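Local coordinates for cytoplasmic export protein 1 (Saccharomyces cerevisiae, PDB 3VWA) that takes part in nuclear tRNA export, probably collecting tRNAs from export receptors at the nuclear pore complex and handing aminoacylated tRNAs to the translation machinery, at residues D344-S349 against S379-H384. Numbering follows the deposited sequence.
Sequences DLITQS and SRIYPH
In the HEAT-repeat part of the chain, segments 344-349 and 379-384, on helices 342-351 and 374-387, run 18° from parallel, their axes 9.4 Å apart at closest approach, and R380 and I381 pack on D344, I346 and T347. The long R380 side chain, bent at chi3 (62°), reaches across T347 to the carboxylate of D344, an exposed aspartate whose charge suits the arginine. NH1 of R380 donates to OD1 of D344 at 2.7 Å in a salt bridge, the oxygen lying near the guanidinium plane, and NH2 of R380 adds a weak bond to the same OD1; the carboxylate itself stands steeply, 80° to that plane. OG1 of T347 sits 3.3 Å from CZ of R380, over the centre of one guanidinium face. This is packing, since the hydroxyl is hydrogen-bonded to O of N343 in its own helix, and a small threonine lets the arginine pass over. Deeper in, CD1 of I381 approaches CG2 of I346 at 4.0 Å; I346 and I381 both also touch L372. With an alanine at R380, D344 would probably lose its partner across the helices and T347 its cover. Helix 355-368, between the two in sequence, packs on both through L368 and L365, and such near-parallel neighbours with an apolar interior are consistent with the stacked helices of a HEAT-type alpha-solenoid.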
# COMPACT_ATOMS: atom_id res chain seq x y z
N ASP A 344 9.32 7.88 9.80
CA ASP A 344 10.30 8.98 9.79
C ASP A 344 10.10 9.94 8.65
O ASP A 344 10.32 11.14 8.80
CB ASP A 344 11.75 8.44 9.80
CG ASP A 344 12.09 7.66 11.05
OD1 ASP A 344 11.39 7.82 12.08
OD2 ASP A 344 13.04 6.86 11.03
N LEU A 345 9.61 9.42 7.53
CA LEU A 345 9.33 10.22 6.34
C LEU A 345 8.24 11.23 6.64
O LEU A 345 8.37 12.41 6.33
CB LEU A 345 8.89 9.30 5.19
CG LEU A 345 8.91 9.94 3.78
CD1 LEU A 345 9.28 8.90 2.74
CD2 LEU A 345 7.59 10.58 3.38
N ILE A 346 7.20 10.77 7.31
CA ILE A 346 6.02 11.58 7.57
C ILE A 346 6.39 12.63 8.61
O ILE A 346 6.04 13.77 8.45
CB ILE A 346 4.84 10.70 8.03
CG1 ILE A 346 4.33 9.88 6.84
CG2 ILE A 346 3.74 11.53 8.69
CD1 ILE A 346 3.68 10.67 5.74
N THR A 347 7.16 12.24 9.61
CA THR A 347 7.75 13.21 10.59
C THR A 347 8.54 14.36 9.98
O THR A 347 8.32 15.54 10.31
CB THR A 347 8.66 12.47 11.58
OG1 THR A 347 7.84 11.57 12.32
CG2 THR A 347 9.31 13.46 12.58
N GLN A 348 9.44 14.01 9.07
CA GLN A 348 10.29 14.95 8.37
C GLN A 348 9.44 15.89 7.54
O GLN A 348 9.65 17.13 7.48
CB GLN A 348 11.18 14.10 7.45
CG GLN A 348 12.68 14.31 7.57
CD GLN A 348 13.42 14.01 6.25
OE1 GLN A 348 13.03 13.12 5.48
NE2 GLN A 348 14.46 14.78 5.98
N SER A 349 8.43 15.32 6.91
CA SER A 349 7.57 16.14 6.10
C SER A 349 6.72 17.12 6.91
O SER A 349 6.46 18.21 6.44
CB SER A 349 6.80 15.30 5.09
OG SER A 349 5.76 14.57 5.72
N SER A 379 3.54 12.28 19.82
CA SER A 379 4.90 12.58 20.18
C SER A 379 5.64 13.35 19.10
O SER A 379 6.30 14.34 19.39
CB SER A 379 5.64 11.28 20.51
OG SER A 379 7.00 11.53 20.68
N ARG A 380 5.51 12.90 17.85
CA ARG A 380 6.31 13.47 16.78
C ARG A 380 5.52 14.32 15.77
O ARG A 380 6.12 15.11 15.06
CB ARG A 380 7.03 12.33 16.02
CG ARG A 380 7.53 11.18 16.90
CD ARG A 380 8.18 10.06 16.07
NE ARG A 380 9.37 10.54 15.34
CZ ARG A 380 9.95 9.96 14.28
NH1 ARG A 380 9.48 8.80 13.77
NH2 ARG A 380 11.00 10.55 13.72
N ILE A 381 4.20 14.16 15.70
CA ILE A 381 3.42 14.80 14.64
C ILE A 381 2.64 16.01 15.12
O ILE A 381 2.71 17.06 14.49
CB ILE A 381 2.47 13.81 13.93
CG1 ILE A 381 3.27 12.60 13.39
CG2 ILE A 381 1.61 14.51 12.85
CD1 ILE A 381 4.31 12.94 12.36
N TYR A 382 1.94 15.87 16.25
CA TYR A 382 1.06 16.91 16.74
C TYR A 382 1.75 18.24 16.96
O TYR A 382 1.23 19.27 16.55
CB TYR A 382 0.39 16.46 18.06
CG TYR A 382 -0.56 17.49 18.63
CD1 TYR A 382 -1.77 17.71 18.01
CD2 TYR A 382 -0.25 18.25 19.77
CE1 TYR A 382 -2.67 18.63 18.47
CE2 TYR A 382 -1.17 19.18 20.26
CZ TYR A 382 -2.39 19.34 19.58
OH TYR A 382 -3.41 20.20 19.92
N PRO A 383 2.92 18.25 17.64
CA PRO A 383 3.52 19.54 17.95
C PRO A 383 3.77 20.38 16.69
O PRO A 383 3.75 21.59 16.76
CB PRO A 383 4.86 19.15 18.61
CG PRO A 383 4.55 17.80 19.22
CD PRO A 383 3.74 17.14 18.14
N HIS A 384 3.99 19.76 15.54
CA HIS A 384 4.15 20.56 14.29
C HIS A 384 2.82 20.78 13.67
O HIS A 384 2.50 21.87 13.15
CB HIS A 384 5.07 19.81 13.31
CG HIS A 384 6.42 19.47 13.89
ND1 HIS A 384 6.83 18.20 14.11
CD2 HIS A 384 7.44 20.30 14.33
CE1 HIS A 384 8.05 18.22 14.64
NE2 HIS A 384 8.43 19.50 14.78